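Local coordinates for protein Epf (Streptococcus pyogenes, PDB 4ES8) that acts as a streptococcal cell-surface adhesin, binding to cells through an N-terminal region that contains a carbohydrate-binding module and a fibronectin-like domain, at residues A87-S98 against S192-D203; S218-N229 against F307-P315. One frame throughout, in Å; residues are numbered along the deposited sequence. Where two conformers were deposited one is given.

Contact 1 of 2, residues A87-S98 against S192-D203. With ACT (acetate ion), chain E.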
# COMPACT_ATOMS: atom_id res chain seq x y z
N ALA A 87 -2.08 7.67 22.14
CA ALA A 87 -1.80 9.03 22.60
C ALA A 87 -2.65 9.34 23.81
O ALA A 87 -3.79 8.85 23.92
CB ALA A 87 -2.08 10.04 21.50
N ARG A 88 -2.10 10.17 24.70
CA ARG A 88 -2.78 10.65 25.90
C ARG A 88 -2.65 12.15 25.91
O ARG A 88 -1.53 12.67 25.79
CB ARG A 88 -2.18 10.05 27.18
CG ARG A 88 -2.63 10.77 28.45
CD ARG A 88 -2.23 10.01 29.71
NE ARG A 88 -2.96 8.76 29.81
CZ ARG A 88 -2.66 7.80 30.67
NH1 ARG A 88 -1.69 7.97 31.57
NH2 ARG A 88 -3.36 6.67 30.67
N TYR A 89 -3.78 12.86 26.02
CA TYR A 89 -3.80 14.33 26.13
C TYR A 89 -4.00 14.71 27.60
O TYR A 89 -4.93 14.21 28.25
CB TYR A 89 -4.90 14.94 25.26
CG TYR A 89 -4.72 14.67 23.79
CD1 TYR A 89 -5.19 13.49 23.22
CD2 TYR A 89 -4.03 15.57 22.98
CE1 TYR A 89 -5.00 13.22 21.86
CE2 TYR A 89 -3.86 15.32 21.62
CZ TYR A 89 -4.34 14.14 21.07
OH TYR A 89 -4.17 13.90 19.73
N LYS A 90 -3.10 15.53 28.15
CA LYS A 90 -3.17 15.94 29.55
C LYS A 90 -3.93 17.24 29.70
O LYS A 90 -4.08 17.99 28.75
CB LYS A 90 -1.74 16.11 30.13
CG LYS A 90 -0.82 14.89 29.93
CD LYS A 90 -1.21 13.70 30.80
CE LYS A 90 -0.92 13.94 32.27
NZ LYS A 90 -1.29 12.75 33.11
N THR A 91 -4.34 17.57 30.95
CA THR A 91 -5.06 18.80 31.20
C THR A 91 -4.22 20.05 30.87
O THR A 91 -4.80 21.11 30.64
CB THR A 91 -5.54 18.89 32.67
OG1 THR A 91 -4.41 18.88 33.53
CG2 THR A 91 -6.47 17.76 33.06
N SER A 92 -2.88 19.94 30.87
CA SER A 92 -2.02 21.09 30.58
C SER A 92 -1.94 21.39 29.06
O SER A 92 -1.38 22.42 28.68
CB SER A 92 -0.62 20.87 31.14
OG SER A 92 -0.04 19.70 30.61
N THR A 93 -2.50 20.50 28.21
CA THR A 93 -2.54 20.70 26.75
C THR A 93 -3.17 22.04 26.41
O THR A 93 -4.20 22.38 26.98
CB THR A 93 -3.40 19.58 26.09
OG1 THR A 93 -2.79 18.31 26.30
CG2 THR A 93 -3.59 19.78 24.59
N THR A 94 -2.57 22.78 25.46
CA THR A 94 -3.18 24.00 24.94
C THR A 94 -3.96 23.60 23.71
O THR A 94 -3.36 23.18 22.72
CB THR A 94 -2.13 25.08 24.63
OG1 THR A 94 -1.42 25.40 25.83
CG2 THR A 94 -2.75 26.35 24.00
N ALA A 95 -5.27 23.73 23.77
CA ALA A 95 -6.11 23.31 22.66
C ALA A 95 -6.44 24.45 21.71
O ALA A 95 -6.48 25.61 22.16
CB ALA A 95 -7.40 22.69 23.21
N PRO A 96 -6.72 24.17 20.42
CA PRO A 96 -6.66 22.84 19.77
C PRO A 96 -5.22 22.33 19.63
O PRO A 96 -4.27 23.12 19.53
CB PRO A 96 -7.31 23.07 18.38
CG PRO A 96 -7.83 24.49 18.39
CD PRO A 96 -7.06 25.23 19.45
N TYR A 97 -5.08 21.01 19.68
CA TYR A 97 -3.77 20.36 19.63
C TYR A 97 -3.94 18.97 19.06
O TYR A 97 -4.92 18.29 19.38
CB TYR A 97 -3.21 20.31 21.05
CG TYR A 97 -1.89 19.58 21.19
CD1 TYR A 97 -0.70 20.20 20.84
CD2 TYR A 97 -1.83 18.31 21.76
CE1 TYR A 97 0.53 19.56 21.02
CE2 TYR A 97 -0.62 17.65 21.91
CZ TYR A 97 0.56 18.28 21.55
OH TYR A 97 1.77 17.66 21.74
N SER A 98 -2.98 18.54 18.23
CA SER A 98 -3.09 17.23 17.62
C SER A 98 -1.81 16.43 17.70
O SER A 98 -0.73 17.00 17.49
CB SER A 98 -3.49 17.37 16.14
OG SER A 98 -3.39 16.14 15.44
N SER A 192 -5.09 12.28 15.75
CA SER A 192 -6.15 12.59 16.72
C SER A 192 -5.99 14.02 17.18
O SER A 192 -4.92 14.62 16.99
CB SER A 192 -6.13 11.62 17.90
OG SER A 192 -4.90 11.63 18.60
N LYS A 193 -7.05 14.58 17.76
CA LYS A 193 -6.93 15.94 18.25
C LYS A 193 -7.95 16.21 19.33
O LYS A 193 -8.95 15.50 19.45
CB LYS A 193 -7.04 16.95 17.10
CG LYS A 193 -8.44 17.24 16.61
CD LYS A 193 -8.42 18.49 15.72
CE LYS A 193 -9.66 18.68 14.90
NZ LYS A 193 -9.51 19.82 13.96
N VAL A 194 -7.66 17.27 20.11
CA VAL A 194 -8.60 17.82 21.09
C VAL A 194 -8.89 19.24 20.64
O VAL A 194 -7.97 19.94 20.20
CB VAL A 194 -8.09 17.75 22.57
CG1 VAL A 194 -8.04 16.29 23.03
CG2 VAL A 194 -6.73 18.43 22.77
N GLU A 195 -10.15 19.68 20.77
CA GLU A 195 -10.58 21.04 20.42
C GLU A 195 -10.62 21.92 21.63
O GLU A 195 -10.56 23.14 21.49
CB GLU A 195 -11.98 21.04 19.77
CG GLU A 195 -12.05 20.28 18.47
CD GLU A 195 -11.80 21.08 17.21
OE1 GLU A 195 -11.13 22.14 17.29
OE2 GLU A 195 -12.26 20.63 16.14
N LYS A 196 -10.81 21.33 22.82
CA LYS A 196 -10.87 22.13 24.04
C LYS A 196 -9.94 21.51 25.07
O LYS A 196 -9.53 20.36 24.94
CB LYS A 196 -12.31 22.31 24.54
CG LYS A 196 -13.01 21.08 25.06
CD LYS A 196 -14.32 21.50 25.73
CE LYS A 196 -15.32 20.38 25.77
NZ LYS A 196 -16.69 20.86 26.08
N LYS A 197 -9.53 22.31 26.04
CA LYS A 197 -8.61 21.88 27.07
C LYS A 197 -9.18 20.67 27.83
O LYS A 197 -10.30 20.74 28.34
CB LYS A 197 -8.31 23.04 28.02
CG LYS A 197 -7.03 22.85 28.80
CD LYS A 197 -6.51 24.20 29.36
CE LYS A 197 -5.02 24.19 29.59
NZ LYS A 197 -4.30 25.01 28.58
N PRO A 198 -8.44 19.55 27.89
CA PRO A 198 -8.91 18.39 28.68
C PRO A 198 -9.09 18.71 30.16
O PRO A 198 -8.37 19.53 30.74
CB PRO A 198 -7.77 17.37 28.52
CG PRO A 198 -7.09 17.77 27.22
CD PRO A 198 -7.10 19.29 27.31
N GLN A 199 -10.04 18.00 30.79
CA GLN A 199 -10.29 18.11 32.23
C GLN A 199 -9.79 16.85 32.96
O GLN A 199 -9.84 16.76 34.19
CB GLN A 199 -11.77 18.36 32.50
CG GLN A 199 -12.25 19.72 31.97
CD GLN A 199 -11.73 20.89 32.78
OE1 GLN A 199 -11.43 20.77 33.98
NE2 GLN A 199 -11.69 22.07 32.17
N GLY A 200 -9.27 15.89 32.18
CA GLY A 200 -8.62 14.69 32.70
C GLY A 200 -7.82 14.04 31.58
O GLY A 200 -7.87 14.52 30.45
N ASP A 201 -7.10 12.96 31.88
CA ASP A 201 -6.34 12.25 30.84
C ASP A 201 -7.27 11.74 29.76
O ASP A 201 -8.26 11.06 30.08
CB ASP A 201 -5.58 11.05 31.43
CG ASP A 201 -4.44 11.39 32.36
OD1 ASP A 201 -3.99 12.56 32.35
OD2 ASP A 201 -3.99 10.48 33.08
N LEU A 202 -6.98 12.08 28.50
CA LEU A 202 -7.81 11.60 27.39
C LEU A 202 -6.97 10.68 26.52
O LEU A 202 -6.01 11.15 25.89
CB LEU A 202 -8.37 12.77 26.56
CG LEU A 202 -9.16 13.85 27.31
CD1 LEU A 202 -9.73 14.86 26.32
CD2 LEU A 202 -10.32 13.24 28.18
N ASP A 203 -7.34 9.38 26.45
CA ASP A 203 -6.57 8.42 25.68
C ASP A 203 -7.23 7.95 24.40
O ASP A 203 -8.44 7.81 24.33
CB ASP A 203 -6.29 7.16 26.52
CG ASP A 203 -5.49 7.40 27.78
OD1 ASP A 203 -4.93 8.51 27.93
OD2 ASP A 203 -5.41 6.47 28.61
C ACT E . 1.12 10.05 32.86
O ACT E . 1.79 10.85 33.54
OXT ACT E . -0.08 10.29 32.56
CH3 ACT E . 1.76 8.71 32.52
O HOH W 1 -4.23 15.26 32.78
O HOH W 2 -7.52 22.00 31.80
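Tyr89 and Leu202 pair in one sheet of a beta sandwich, consistent with the carbohydrate-binding module of this adhesin, Tyr97 and Val194 in the other, and the two connections between them pass from sheet to sheet side by side. These paired crossovers close one end of the sandwich, and their side chains illustrate how such an end is filled and laced. Tyr89 CG stands anti to its carbonyl carbon (chi1 -62°), which lays the ring inside, between the sheets. Val194 CG1 packs over one ring face, 4.0 Å from the centroid and displaced toward the rim, the two side chains sliding past each other in opposite directions. At the ring edge the phenol OH donates to Ser192 OG at 2.6 Å and is also hydrogen-bonded to the backbone N of Val99, so the buried hydroxyl has more than one hydrogen-bond partner. Ile127 packs against the same ring. The other side of the strand carries a salt-bridge network. Arg88, bent at chi3 (-68°), lies alongside Asp203 with the guanidinium and carboxylate only 15° apart, and grips it side-on: NE to OD1 at 2.7 Å and NH2 to OD2 at 2.9 Å, both on syn lone pairs. Lys90 curls back to set NZ 2.8 Å from Asp201 OD1, a second salt bridge. Asp201 OD2 sits above the guanidinium face, a long, purely electrostatic partner, while a bound acetate, probably from the crystallisation liquor, accepts from both Arg88 NH1 and Lys90 NZ. At the tip, Pro198 wedges its ring against Lys90 O and Thr93 CB, and Lys197 NZ reaches Thr93 O at 3.1 Å from above the carbonyl plane. On the second sheet, Ser98 OG donates to Ser192 O at 2.7 Å and has a further hydrogen-bond partner in Tyr52 OH.

Contact 2 of 2, residues S218-N229 against F307-P315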
# COMPACT_ATOMS: atom_id res chain seq x y z
N SER A 218 -3.70 -7.78 -14.64
CA SER A 218 -4.04 -7.21 -15.94
C SER A 218 -4.82 -8.26 -16.77
O SER A 218 -4.95 -9.44 -16.37
CB SER A 218 -2.77 -6.79 -16.66
OG SER A 218 -1.93 -7.92 -16.87
N GLN A 219 -5.30 -7.83 -17.92
CA GLN A 219 -6.06 -8.68 -18.84
C GLN A 219 -5.40 -8.69 -20.19
O GLN A 219 -4.72 -7.74 -20.54
CB GLN A 219 -7.52 -8.20 -18.98
CG GLN A 219 -8.33 -8.26 -17.69
CD GLN A 219 -8.34 -6.94 -16.97
OE1 GLN A 219 -8.50 -5.87 -17.57
NE2 GLN A 219 -8.19 -6.98 -15.65
N LEU A 220 -5.64 -9.76 -20.97
CA LEU A 220 -5.08 -9.79 -22.31
C LEU A 220 -6.00 -8.97 -23.23
O LEU A 220 -7.19 -9.27 -23.34
CB LEU A 220 -4.95 -11.23 -22.85
CG LEU A 220 -4.28 -11.34 -24.25
CD1 LEU A 220 -2.79 -11.03 -24.19
CD2 LEU A 220 -4.53 -12.72 -24.88
N ASP A 221 -5.45 -7.93 -23.86
CA ASP A 221 -6.17 -7.09 -24.82
C ASP A 221 -6.12 -7.78 -26.17
O ASP A 221 -7.15 -7.95 -26.81
CB ASP A 221 -5.55 -5.68 -24.89
CG ASP A 221 -6.36 -4.66 -25.69
OD1 ASP A 221 -7.57 -4.88 -25.90
OD2 ASP A 221 -5.79 -3.59 -26.02
N LYS A 222 -4.91 -8.22 -26.58
CA LYS A 222 -4.72 -8.95 -27.84
C LYS A 222 -3.42 -9.72 -27.80
O LYS A 222 -2.47 -9.34 -27.10
CB LYS A 222 -4.79 -8.03 -29.09
CG LYS A 222 -3.71 -6.96 -29.19
CD LYS A 222 -3.77 -6.20 -30.52
CE LYS A 222 -2.61 -5.25 -30.65
NZ LYS A 222 -2.60 -4.55 -31.96
N GLY A 223 -3.39 -10.83 -28.52
CA GLY A 223 -2.19 -11.64 -28.62
C GLY A 223 -1.83 -11.81 -30.08
O GLY A 223 -2.72 -11.92 -30.92
N VAL A 224 -0.52 -11.76 -30.39
CA VAL A 224 -0.05 -11.95 -31.76
C VAL A 224 0.97 -13.08 -31.77
O VAL A 224 2.00 -13.00 -31.09
CB VAL A 224 0.52 -10.63 -32.37
CG1 VAL A 224 1.21 -10.89 -33.71
CG2 VAL A 224 -0.57 -9.58 -32.52
N ALA A 225 0.66 -14.15 -32.52
CA ALA A 225 1.51 -15.31 -32.68
C ALA A 225 1.36 -15.82 -34.10
O ALA A 225 0.24 -15.89 -34.60
CB ALA A 225 1.14 -16.40 -31.69
N TYR A 226 2.48 -16.16 -34.73
CA TYR A 226 2.48 -16.70 -36.08
C TYR A 226 3.19 -18.04 -36.10
O TYR A 226 4.18 -18.23 -35.39
CB TYR A 226 3.14 -15.72 -37.08
CG TYR A 226 2.58 -14.31 -37.06
CD1 TYR A 226 1.22 -14.08 -37.27
CD2 TYR A 226 3.41 -13.20 -36.89
CE1 TYR A 226 0.70 -12.78 -37.27
CE2 TYR A 226 2.90 -11.90 -36.92
CZ TYR A 226 1.55 -11.70 -37.11
OH TYR A 226 1.04 -10.42 -37.12
N VAL A 227 2.68 -18.99 -36.92
CA VAL A 227 3.29 -20.32 -37.07
C VAL A 227 4.80 -20.20 -37.42
O VAL A 227 5.17 -19.33 -38.21
CB VAL A 227 2.54 -21.17 -38.13
CG1 VAL A 227 1.22 -21.69 -37.58
CG2 VAL A 227 2.30 -20.37 -39.42
N GLY A 228 5.64 -21.00 -36.77
CA GLY A 228 7.09 -21.00 -36.98
C GLY A 228 7.86 -19.79 -36.48
O GLY A 228 9.08 -19.72 -36.68
N ASN A 229 7.18 -18.84 -35.79
CA ASN A 229 7.77 -17.62 -35.26
C ASN A 229 7.91 -17.71 -33.73
O ASN A 229 6.93 -17.98 -33.03
CB ASN A 229 6.94 -16.41 -35.68
CG ASN A 229 7.63 -15.07 -35.49
OD1 ASN A 229 8.32 -14.82 -34.50
ND2 ASN A 229 7.43 -14.16 -36.44
N PHE A 307 -7.62 -16.28 -20.81
CA PHE A 307 -7.79 -15.54 -22.07
C PHE A 307 -7.34 -16.42 -23.22
O PHE A 307 -6.44 -17.24 -23.05
CB PHE A 307 -6.96 -14.24 -22.08
CG PHE A 307 -7.24 -13.35 -20.90
CD1 PHE A 307 -8.40 -12.60 -20.83
CD2 PHE A 307 -6.35 -13.30 -19.82
CE1 PHE A 307 -8.67 -11.80 -19.71
CE2 PHE A 307 -6.61 -12.48 -18.73
CZ PHE A 307 -7.79 -11.76 -18.66
N PHE A 308 -7.93 -16.23 -24.40
CA PHE A 308 -7.58 -17.03 -25.58
C PHE A 308 -7.40 -16.15 -26.79
O PHE A 308 -8.11 -15.15 -26.96
CB PHE A 308 -8.68 -18.07 -25.87
CG PHE A 308 -8.97 -19.01 -24.73
CD1 PHE A 308 -8.27 -20.21 -24.60
CD2 PHE A 308 -9.91 -18.68 -23.76
CE1 PHE A 308 -8.53 -21.07 -23.53
CE2 PHE A 308 -10.15 -19.54 -22.68
CZ PHE A 308 -9.47 -20.73 -22.58
N PHE A 309 -6.49 -16.57 -27.68
CA PHE A 309 -6.30 -15.89 -28.95
C PHE A 309 -5.80 -16.92 -29.94
O PHE A 309 -5.18 -17.91 -29.54
CB PHE A 309 -5.36 -14.66 -28.84
CG PHE A 309 -3.90 -14.98 -28.62
CD1 PHE A 309 -3.41 -15.21 -27.33
CD2 PHE A 309 -3.00 -15.01 -29.68
CE1 PHE A 309 -2.06 -15.51 -27.12
CE2 PHE A 309 -1.63 -15.27 -29.46
CZ PHE A 309 -1.17 -15.52 -28.19
N GLU A 310 -6.04 -16.66 -31.22
CA GLU A 310 -5.60 -17.58 -32.26
C GLU A 310 -4.25 -17.24 -32.83
O GLU A 310 -3.94 -16.08 -33.07
CB GLU A 310 -6.60 -17.59 -33.42
CG GLU A 310 -7.84 -18.42 -33.15
CD GLU A 310 -8.83 -18.49 -34.30
OE1 GLU A 310 -8.45 -18.15 -35.45
OE2 GLU A 310 -9.98 -18.92 -34.06
N VAL A 311 -3.49 -18.28 -33.16
CA VAL A 311 -2.27 -18.19 -33.96
C VAL A 311 -2.73 -17.83 -35.37
O VAL A 311 -3.75 -18.34 -35.83
CB VAL A 311 -1.48 -19.53 -33.95
CG1 VAL A 311 -0.29 -19.51 -34.91
CG2 VAL A 311 -1.02 -19.93 -32.55
N GLY A 312 -2.02 -16.96 -36.05
CA GLY A 312 -2.39 -16.62 -37.42
C GLY A 312 -1.26 -16.86 -38.39
O GLY A 312 -0.25 -17.48 -38.06
N ILE A 313 -1.47 -16.41 -39.63
CA ILE A 313 -0.49 -16.42 -40.71
C ILE A 313 0.05 -14.99 -40.76
O ILE A 313 -0.74 -14.05 -40.80
CB ILE A 313 -1.13 -16.89 -42.07
CG1 ILE A 313 -1.75 -18.33 -41.98
CG2 ILE A 313 -0.17 -16.74 -43.26
CD1 ILE A 313 -0.75 -19.53 -41.65
N ASP A 314 1.39 -14.83 -40.71
CA ASP A 314 2.06 -13.53 -40.74
C ASP A 314 1.58 -12.70 -41.96
O ASP A 314 1.80 -13.13 -43.09
CB ASP A 314 3.59 -13.71 -40.76
CG ASP A 314 4.40 -12.46 -40.47
OD1 ASP A 314 3.91 -11.34 -40.77
OD2 ASP A 314 5.55 -12.59 -40.00
N PRO A 315 0.89 -11.54 -41.74
CA PRO A 315 0.37 -10.77 -42.88
C PRO A 315 1.45 -10.04 -43.69
O PRO A 315 1.09 -9.27 -44.59
CB PRO A 315 -0.61 -9.79 -42.23
CG PRO A 315 -0.09 -9.59 -40.86
CD PRO A 315 0.51 -10.91 -40.45
O HOH W 3 -2.19 -14.02 -33.40
O HOH W 4 6.51 -14.86 -39.18
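Phe309 lies flat against Gly223 where the first and last strands of the C-terminal domain, probably the fibronectin-like one, come together, running in the same direction and closing the flank of its beta sandwich. The bare CA of Gly223 sits 3.6 Å from the ring centroid, over the centre of one face, a CH-pi contact. Phe309 CG lies between the backbone N and the carbonyl carbon (chi1 71°), turning the ring toward the opposite strand. Ala225 CB touches the ring edge at CE2, 3.7 Å away, and Leu220 CD2 meets CD1 obliquely. Toward the other end, the Phe307 ring lies over the backbone itself, with Leu220 N 3.5 Å above the centre of its plane and Gln219 CA near CZ. Beyond Phe309 the backbones draw close enough to bond directly: Gly312 N reaches Ala225 O at 2.9 Å in a nearly straight bond (171°), and the return from Val227 N to Gly312 O is weak. Before that point a water bridges the gap, accepting from Ala225 N and lying within hydrogen-bonding distance of Glu310 O. Past the bridge, Tyr226 stacks on the segment's end: Asp314 CA stands 3.7 Å from the ring centroid, over the face, the carboxylate is turned just 15° from the ring plane, and Pro315 CD approaches the phenol oxygen. Val227 packs its CG1 on Val311 and its CG2 on Ile313. In the next shell, Leu234 and Leu291, one from each sheet, back Phe309, and Leu291 also supports Val311. A type II turn from Tyr226 to Asn229 brings Asn229 round to Asp314, whose OD1 accepts from Lys316 N; a second water accepts from Asn229 ND2 and donates to Asp314 OD2 at 2.6 Å.

How the contacts relate
From the N terminus the chain first builds the larger beta sandwich, and contact 1 closes a loop of 93 intervening residues, about half of them strand, joining two sheet-to-sheet crossings at one end of that unit. Strand 202-213 then carries the chain on to strand 219-224, where contact 2 opens. A further 77 residues build the smaller domain before strand 307-310 returns beside the domain's first strand. The contacts are therefore in series, neither nested nor crossed, and each ties up its own domain. They lie on opposite sides of the chain's centre, with centres 65 Å apart and nearest atoms about 36 Å apart, so they do not touch.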